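Local coordinates for protein aminoacyltransferase FemA (Staphylococcus aureus, PDB 1LRZ) that catalyses the addition of glycines 2 and 3 of the pentaglycine interpeptide bridge of staphylococcal peptidoglycan, using glycyl-tRNA as donor, at residues R101-H106 and K403-A408; L161-K164 and D170-K173; K166-I171 and Y352-G357. One frame throughout, in Å; residues are numbered along the deposited sequence.

Contacts 2 and 3 are neighbours, their centres about 7 Å apart, and both use helix 168-173: Ile171 takes part in each, facing Leu163 in contact 2 and Leu354 in contact 3. Leu163 CB closes the triangle, 4.0 Å from CD2 of Leu354, and Leu163 CD1 also lies 3.5 Å from CB of Ala353. Contact 1 is remote, with its centre about 46 Å from that of contact 2 and about 47 Å from that of contact 3, on the opposite side of the chain's centre. It brings the C-terminal helix back to the seven-stranded sheet, whereas contact 2 includes the end of a strand of the nine-stranded sheet and contact 3 packs next to it.

Contact 1: residues R101-H106 and K403-A408; sequences RCLYLH and KPVYAA
The ring of Tyr406, on the C-terminal helix 403-411, leans over one face of the Tyr104 ring, which stands on strand 102-107. Followed outward from its CB, Tyr406 first meets Leu103, whose CD1 lies 4.0 Å from Tyr406 CB; Leu103 CG sits at the edge of the Tyr406 ring, near its plane. Farther along, Tyr406 CD1 comes to 3.6 Å from Tyr104 CD2. The closest approach is made by Tyr406 CE1, 3.4 Å from Tyr104 CG and poised above the Tyr104 plane on the CB side of the ring. Beyond it the contact slackens: CZ of Tyr406 is only loosely placed near Tyr104 CD1, and the hydroxyl oxygen OH of Tyr406 is still 4.1 Å from that same Tyr104 CD1. The ring centroids are 4.7 Å apart and the planes are inclined at 44°, an oblique pairing that is neither a stack nor edge-to-face.

Tyr406 has CG anti to its backbone N (chi1 -179°), which carries the ring off the helix toward the strand. The chain turns a corner at Leu103, and there the leucine also reaches the helix: its CD1 lies 3.6 Å from Tyr406 N and 3.7 Å from Val405 CG1.

Tyr69 stacks on the Tyr104 ring, and Ile398 and Pro400 of the adjoining strand 397-400 touch Tyr406, so the aromatic pair belongs to a larger apolar patch on the seven-stranded sheet, a mixed sheet consistent with the acetyltransferase-like (GNAT-like) fold of the FemABX family. With no polar bond between the two segments, the helix is held here by shape and dispersion, through the tilted ring of Tyr406, the Leu103 methyl and Val405.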
loop_
_atom_site.group_PDB
_atom_site.type_symbol
_atom_site.label_atom_id
_atom_site.label_comp_id
_atom_site.label_asym_id
_atom_site.label_seq_id
_atom_site.Cartn_x
_atom_site.Cartn_y
_atom_site.Cartn_z
ATOM N N ARG A 101 8.321 29.790 16.600
ATOM C CA ARG A 101 7.161 29.910 17.485
ATOM C C ARG A 101 6.359 28.618 17.632
ATOM O O ARG A 101 5.124 28.622 17.631
ATOM C CB ARG A 101 6.251 31.043 16.977
ATOM C CG ARG A 101 6.971 32.403 16.863
ATOM C CD ARG A 101 6.057 33.571 16.434
ATOM N NE ARG A 101 6.779 34.841 16.532
ATOM C CZ ARG A 101 6.222 36.046 16.444
ATOM N NH1 ARG A 101 6.982 37.135 16.548
ATOM N NH2 ARG A 101 4.911 36.170 16.248
ATOM N N CYS A 102 7.070 27.508 17.773
ATOM C CA CYS A 102 6.403 26.237 17.926
ATOM C C CYS A 102 5.786 26.138 19.314
ATOM O O CYS A 102 6.401 26.543 20.305
ATOM C CB CYS A 102 7.405 25.100 17.719
ATOM S SG CYS A 102 6.703 23.459 17.971
ATOM N N LEU A 103 4.566 25.612 19.379
ATOM C CA LEU A 103 3.879 25.403 20.648
ATOM C C LEU A 103 4.209 23.982 21.105
ATOM O O LEU A 103 4.474 23.741 22.284
ATOM C CB LEU A 103 2.362 25.535 20.483
ATOM C CG LEU A 103 1.565 25.109 21.720
ATOM C CD1 LEU A 103 2.022 25.900 22.949
ATOM C CD2 LEU A 103 0.075 25.332 21.462
ATOM N N TYR A 104 4.147 23.038 20.168
ATOM C CA TYR A 104 4.495 21.646 20.442
ATOM C C TYR A 104 4.897 20.946 19.153
ATOM O O TYR A 104 4.369 21.247 18.083
ATOM C CB TYR A 104 3.356 20.890 21.149
ATOM C CG TYR A 104 2.127 20.591 20.326
ATOM C CD1 TYR A 104 1.828 19.283 19.928
ATOM C CD2 TYR A 104 1.225 21.594 20.010
ATOM C CE1 TYR A 104 0.640 18.989 19.239
ATOM C CE2 TYR A 104 0.041 21.321 19.323
ATOM C CZ TYR A 104 -0.247 20.018 18.943
ATOM O OH TYR A 104 -1.420 19.763 18.274
ATOM N N LEU A 105 5.864 20.040 19.275
ATOM C CA LEU A 105 6.412 19.285 18.155
ATOM C C LEU A 105 5.959 17.831 18.245
ATOM O O LEU A 105 6.176 17.157 19.256
ATOM C CB LEU A 105 7.939 19.373 18.181
ATOM C CG LEU A 105 8.752 18.435 17.281
ATOM C CD1 LEU A 105 8.371 18.633 15.821
ATOM C CD2 LEU A 105 10.235 18.711 17.503
ATOM N N HIS A 106 5.331 17.365 17.171
ATOM C CA HIS A 106 4.790 16.018 17.082
ATOM C C HIS A 106 5.583 15.173 16.070
ATOM O O HIS A 106 5.667 15.526 14.891
ATOM C CB HIS A 106 3.315 16.129 16.655
ATOM C CG HIS A 106 2.644 14.820 16.387
ATOM N ND1 HIS A 106 1.440 14.733 15.715
ATOM C CD2 HIS A 106 3.003 13.549 16.684
ATOM C CE1 HIS A 106 1.090 13.462 15.610
ATOM N NE2 HIS A 106 2.023 12.725 16.190
ATOM N N LYS A 403 4.831 24.796 27.765
ATOM C CA LYS A 403 3.935 23.954 28.551
ATOM C C LYS A 403 2.637 24.555 29.046
ATOM O O LYS A 403 1.587 23.942 28.887
ATOM C CB LYS A 403 4.714 23.316 29.704
ATOM C CG LYS A 403 5.783 22.328 29.203
ATOM C CD LYS A 403 6.481 21.595 30.346
ATOM C CE LYS A 403 7.627 20.731 29.829
ATOM N NZ LYS A 403 8.313 19.985 30.926
ATOM N N PRO A 404 2.678 25.749 29.661
ATOM C CA PRO A 404 1.405 26.313 30.126
ATOM C C PRO A 404 0.428 26.554 28.976
ATOM O O PRO A 404 -0.757 26.199 29.063
ATOM C CB PRO A 404 1.830 27.616 30.801
ATOM C CG PRO A 404 3.190 27.273 31.347
ATOM C CD PRO A 404 3.824 26.505 30.203
ATOM N N VAL A 405 0.919 27.158 27.896
ATOM C CA VAL A 405 0.059 27.440 26.746
ATOM C C VAL A 405 -0.445 26.128 26.147
ATOM O O VAL A 405 -1.612 26.020 25.742
ATOM C CB VAL A 405 0.802 28.264 25.659
ATOM C CG1 VAL A 405 -0.115 28.488 24.460
ATOM C CG2 VAL A 405 1.260 29.610 26.238
ATOM N N TYR A 406 0.429 25.125 26.100
ATOM C CA TYR A 406 0.035 23.829 25.559
ATOM C C TYR A 406 -1.039 23.202 26.466
ATOM O O TYR A 406 -1.974 22.548 25.989
ATOM C CB TYR A 406 1.251 22.911 25.456
ATOM C CG TYR A 406 0.922 21.555 24.870
ATOM C CD1 TYR A 406 0.434 21.438 23.565
ATOM C CD2 TYR A 406 1.078 20.392 25.627
ATOM C CE1 TYR A 406 0.112 20.194 23.023
ATOM C CE2 TYR A 406 0.757 19.138 25.099
ATOM C CZ TYR A 406 0.273 19.048 23.796
ATOM O OH TYR A 406 -0.067 17.817 23.282
ATOM N N ALA A 407 -0.907 23.413 27.775
ATOM C CA ALA A 407 -1.891 22.890 28.723
ATOM C C ALA A 407 -3.261 23.506 28.424
ATOM O O ALA A 407 -4.279 22.812 28.411
ATOM C CB ALA A 407 -1.466 23.209 30.161
ATOM N N ALA A 408 -3.287 24.814 28.176
ATOM C CA ALA A 408 -4.546 25.487 27.869
ATOM C C ALA A 408 -5.111 24.941 26.557
ATOM O O ALA A 408 -6.318 24.716 26.428
ATOM C CB ALA A 408 -4.324 26.997 27.758
#

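Contact 2: residues L161-K164 and D170-K173; sequences LDLK and DIIK
Strand 157-162 ends at Asp162, and the chain then passes through a short loop into helix 168-173, where Ile171 faces back toward the strand end. The two backbones stay well apart: the nearest alpha carbons, CA of Leu163 and CA of Ile171, are 7.8 Å from each other, so side chains bridge the space. The loop starts with an Asx turn, in which Lys164 N donates to Asp162 OD1 over 2.9 Å. This N-H approaches from above the carboxylate, 50° out of its plane.

Ile171 carries the helix side of the packing with both of its branches. Its CD1 methyl meets CD2 of Leu163 at 3.5 Å, the tightest touch between the segments, and CG1 of Ile171 follows at 4.0 Å from the same Leu163 CD2. The two side chains cross at about a right angle. With CG anti to its carbonyl carbon (chi1 -57°), Leu163 brings this methyl closer to the helix than the direction of its CB alone would suggest. On the other branch, Ile171 CG2 lies 4.3 Å from CD2 of Leu161, a looser apolar contact.

Both leucines and the isoleucine are buried. Leu161 packs on Tyr361 and Phe363 of strand 360-365, an antiparallel neighbour of strand 157-162 in the nine-stranded sheet. Helix 341-355 lines the same cluster, with Trp347 against Ile171 and Ala353 against Leu163, so the short helix 168-173 packs against both the end of its preceding strand and this longer helix.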
loop_
_atom_site.group_PDB
_atom_site.type_symbol
_atom_site.label_atom_id
_atom_site.label_comp_id
_atom_site.label_asym_id
_atom_site.label_seq_id
_atom_site.Cartn_x
_atom_site.Cartn_y
_atom_site.Cartn_z
ATOM N N LEU A 161 4.941 -7.503 3.094
ATOM C CA LEU A 161 5.445 -8.666 2.368
ATOM C C LEU A 161 6.859 -8.392 1.868
ATOM O O LEU A 161 7.085 -7.488 1.053
ATOM C CB LEU A 161 4.539 -8.972 1.175
ATOM C CG LEU A 161 4.922 -10.154 0.270
ATOM C CD1 LEU A 161 4.924 -11.455 1.083
ATOM C CD2 LEU A 161 3.909 -10.244 -0.874
ATOM N N ASP A 162 7.813 -9.180 2.355
ATOM C CA ASP A 162 9.206 -9.015 1.968
ATOM C C ASP A 162 9.469 -9.687 0.627
ATOM O O ASP A 162 9.195 -10.880 0.449
ATOM C CB ASP A 162 10.118 -9.596 3.050
ATOM C CG ASP A 162 11.592 -9.484 2.692
ATOM O OD1 ASP A 162 11.938 -8.692 1.782
ATOM O OD2 ASP A 162 12.404 -10.180 3.333
ATOM N N LEU A 163 9.998 -8.923 -0.322
ATOM C CA LEU A 163 10.264 -9.466 -1.653
ATOM C C LEU A 163 11.754 -9.669 -1.939
ATOM O O LEU A 163 12.124 -10.142 -3.018
ATOM C CB LEU A 163 9.671 -8.536 -2.714
ATOM C CG LEU A 163 8.166 -8.210 -2.652
ATOM C CD1 LEU A 163 7.829 -7.242 -3.779
ATOM C CD2 LEU A 163 7.326 -9.478 -2.773
ATOM N N LYS A 164 12.607 -9.300 -0.987
ATOM C CA LYS A 164 14.046 -9.431 -1.182
ATOM C C LYS A 164 14.433 -10.858 -1.581
ATOM O O LYS A 164 14.080 -11.821 -0.896
ATOM C CB LYS A 164 14.802 -9.032 0.092
ATOM C CG LYS A 164 16.331 -9.026 -0.077
ATOM C CD LYS A 164 16.745 -7.976 -1.120
ATOM C CE LYS A 164 18.242 -7.957 -1.382
ATOM N NZ LYS A 164 18.590 -6.847 -2.314
ATOM N N ASP A 170 8.127 -17.691 -6.246
ATOM C CA ASP A 170 8.346 -17.846 -4.804
ATOM C C ASP A 170 7.159 -17.233 -4.056
ATOM O O ASP A 170 6.659 -17.786 -3.069
ATOM C CB ASP A 170 9.596 -17.089 -4.351
ATOM C CG ASP A 170 10.872 -17.683 -4.881
ATOM O OD1 ASP A 170 11.807 -16.891 -5.127
ATOM O OD2 ASP A 170 10.955 -18.922 -5.029
ATOM N N ILE A 171 6.721 -16.069 -4.523
ATOM C CA ILE A 171 5.625 -15.378 -3.854
ATOM C C ILE A 171 4.341 -16.192 -3.916
ATOM O O ILE A 171 3.649 -16.352 -2.905
ATOM C CB ILE A 171 5.412 -13.986 -4.462
ATOM C CG1 ILE A 171 6.677 -13.132 -4.225
ATOM C CG2 ILE A 171 4.186 -13.331 -3.852
ATOM C CD1 ILE A 171 7.072 -13.013 -2.754
ATOM N N ILE A 172 4.025 -16.715 -5.092
ATOM C CA ILE A 172 2.825 -17.528 -5.248
ATOM C C ILE A 172 2.947 -18.797 -4.409
ATOM O O ILE A 172 1.977 -19.232 -3.788
ATOM C CB ILE A 172 2.611 -17.933 -6.720
ATOM C CG1 ILE A 172 2.032 -16.755 -7.498
ATOM C CG2 ILE A 172 1.678 -19.156 -6.817
ATOM C CD1 ILE A 172 1.900 -17.032 -8.983
ATOM N N LYS A 173 4.138 -19.389 -4.378
ATOM C CA LYS A 173 4.320 -20.619 -3.609
ATOM C C LYS A 173 4.111 -20.412 -2.117
ATOM O O LYS A 173 3.668 -21.324 -1.433
ATOM C CB LYS A 173 5.710 -21.213 -3.842
ATOM C CG LYS A 173 5.904 -22.600 -3.206
ATOM C CD LYS A 173 7.207 -23.225 -3.687
ATOM C CE LYS A 173 7.291 -24.703 -3.327
ATOM N NZ LYS A 173 7.373 -24.927 -1.853
#

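Contact 3: residues K166-I171 and Y352-G357; sequences KTADDI and YALNHG
Asp170 OD1 receives the backbone N-H of Thr167 over 2.9 Å, the shortest polar bond here, while across the contact Leu354 lies against the backbone of the same turn. The bond is fairly straight (162°) and reaches the oxygen on its anti side, 33° out of the carboxylate plane. In return Asp170 N donates to Thr167 OG1 at 3.2 Å. The two bonds make a capping box, with Thr167 as N-cap of helix 168-173; the threonine oxygen stands between its own N and carbonyl carbon (chi1 64°), close enough to take up the amide three residues on.

One side chain from the other segment, Leu354, fits against this helix start. Its two methyls divide the work. CD2 comes to 3.4 Å from Lys166 O, just ahead of the cap, whereas CD1 settles on the first turn, 3.5 Å from Ala168 CA. The methyl of Ala168 joins in, its CB 3.8 Å from Leu354 CD1, and Ile171, one turn farther along, is a more distant neighbour with CG1 4.4 Å from the same CD1. Leu354 therefore rests as much on backbone as on side chains.

The contact lies toward the surface, where the C-terminal end of helix 341-355 passes the N-terminal end of helix 168-173. Trp347 and Asn351, farther back on the longer helix, pack against Ala168 and so continue the interface. From the loop after strand 157-162, Leu163 touches Leu354, so both helices meet the end of that strand, an inner one of the nine-stranded sheet.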
loop_
_atom_site.group_PDB
_atom_site.type_symbol
_atom_site.label_atom_id
_atom_site.label_comp_id
_atom_site.label_asym_id
_atom_site.label_seq_id
_atom_site.Cartn_x
_atom_site.Cartn_y
_atom_site.Cartn_z
ATOM N N LYS A 166 13.353 -12.768 -3.918
ATOM C CA LYS A 166 12.259 -13.650 -4.297
ATOM C C LYS A 166 11.753 -13.341 -5.688
ATOM O O LYS A 166 11.865 -12.207 -6.157
ATOM C CB LYS A 166 11.122 -13.551 -3.273
ATOM C CG LYS A 166 11.400 -14.411 -2.066
ATOM C CD LYS A 166 10.654 -13.986 -0.839
ATOM C CE LYS A 166 11.065 -14.878 0.327
ATOM N NZ LYS A 166 10.517 -14.389 1.631
ATOM N N THR A 167 11.234 -14.368 -6.352
ATOM C CA THR A 167 10.668 -14.229 -7.684
ATOM C C THR A 167 9.166 -14.359 -7.499
ATOM O O THR A 167 8.684 -14.721 -6.416
ATOM C CB THR A 167 11.079 -15.371 -8.621
ATOM O OG1 THR A 167 10.533 -16.601 -8.121
ATOM C CG2 THR A 167 12.597 -15.476 -8.714
ATOM N N ALA A 168 8.430 -14.088 -8.569
ATOM C CA ALA A 168 6.982 -14.190 -8.542
ATOM C C ALA A 168 6.548 -15.611 -8.168
ATOM O O ALA A 168 5.560 -15.797 -7.447
ATOM C CB ALA A 168 6.433 -13.810 -9.892
ATOM N N ASP A 169 7.282 -16.616 -8.655
ATOM C CA ASP A 169 6.945 -18.011 -8.347
ATOM C C ASP A 169 7.103 -18.283 -6.860
ATOM O O ASP A 169 6.319 -19.031 -6.289
ATOM C CB ASP A 169 7.814 -18.998 -9.141
ATOM C CG ASP A 169 7.499 -18.982 -10.627
ATOM O OD1 ASP A 169 6.338 -18.684 -10.990
ATOM O OD2 ASP A 169 8.408 -19.278 -11.421
ATOM N N ASP A 170 8.127 -17.691 -6.246
ATOM C CA ASP A 170 8.346 -17.846 -4.804
ATOM C C ASP A 170 7.159 -17.233 -4.056
ATOM O O ASP A 170 6.659 -17.786 -3.069
ATOM C CB ASP A 170 9.596 -17.089 -4.351
ATOM C CG ASP A 170 10.872 -17.683 -4.881
ATOM O OD1 ASP A 170 11.807 -16.891 -5.127
ATOM O OD2 ASP A 170 10.955 -18.922 -5.029
ATOM N N ILE A 171 6.721 -16.069 -4.523
ATOM C CA ILE A 171 5.625 -15.378 -3.854
ATOM C C ILE A 171 4.341 -16.192 -3.916
ATOM O O ILE A 171 3.649 -16.352 -2.905
ATOM C CB ILE A 171 5.412 -13.986 -4.462
ATOM C CG1 ILE A 171 6.677 -13.132 -4.225
ATOM C CG2 ILE A 171 4.186 -13.331 -3.852
ATOM C CD1 ILE A 171 7.072 -13.013 -2.754
ATOM N N TYR A 352 4.891 -5.429 -10.124
ATOM C CA TYR A 352 5.509 -4.152 -10.439
ATOM C C TYR A 352 6.791 -4.070 -9.593
ATOM O O TYR A 352 7.881 -3.820 -10.113
ATOM C CB TYR A 352 4.574 -3.001 -10.068
ATOM C CG TYR A 352 5.162 -1.628 -10.340
ATOM C CD1 TYR A 352 4.690 -0.840 -11.397
ATOM C CD2 TYR A 352 6.201 -1.120 -9.546
ATOM C CE1 TYR A 352 5.238 0.426 -11.656
ATOM C CE2 TYR A 352 6.758 0.137 -9.795
ATOM C CZ TYR A 352 6.269 0.903 -10.851
ATOM O OH TYR A 352 6.815 2.137 -11.106
ATOM N N ALA A 353 6.649 -4.297 -8.287
ATOM C CA ALA A 353 7.786 -4.248 -7.363
ATOM C C ALA A 353 8.902 -5.237 -7.740
ATOM O O ALA A 353 10.085 -4.878 -7.741
ATOM C CB ALA A 353 7.313 -4.516 -5.926
ATOM N N LEU A 354 8.527 -6.475 -8.051
ATOM C CA LEU A 354 9.499 -7.498 -8.427
ATOM C C LEU A 354 10.255 -7.126 -9.706
ATOM O O LEU A 354 11.466 -7.283 -9.786
ATOM C CB LEU A 354 8.799 -8.840 -8.658
ATOM C CG LEU A 354 8.194 -9.540 -7.449
ATOM C CD1 LEU A 354 7.392 -10.765 -7.908
ATOM C CD2 LEU A 354 9.323 -9.923 -6.484
ATOM N N ASN A 355 9.523 -6.645 -10.704
ATOM C CA ASN A 355 10.121 -6.281 -11.978
ATOM C C ASN A 355 10.972 -5.009 -11.934
ATOM O O ASN A 355 11.918 -4.867 -12.712
ATOM C CB ASN A 355 9.029 -6.111 -13.041
ATOM C CG ASN A 355 8.285 -7.402 -13.329
ATOM O OD1 ASN A 355 8.817 -8.491 -13.142
ATOM N ND2 ASN A 355 7.054 -7.282 -13.807
ATOM N N HIS A 356 10.663 -4.100 -11.016
ATOM C CA HIS A 356 11.399 -2.845 -10.968
ATOM C C HIS A 356 12.223 -2.549 -9.731
ATOM O O HIS A 356 12.341 -1.397 -9.311
ATOM C CB HIS A 356 10.436 -1.701 -11.271
ATOM C CG HIS A 356 9.675 -1.907 -12.542
ATOM N ND1 HIS A 356 10.279 -1.869 -13.781
ATOM C CD2 HIS A 356 8.384 -2.255 -12.764
ATOM C CE1 HIS A 356 9.395 -2.191 -14.711
ATOM N NE2 HIS A 356 8.237 -2.431 -14.118
ATOM N N GLY A 357 12.793 -3.609 -9.161
ATOM C CA GLY A 357 13.684 -3.489 -8.014
ATOM C C GLY A 357 13.228 -2.898 -6.692
ATOM O O GLY A 357 14.019 -2.251 -6.011
#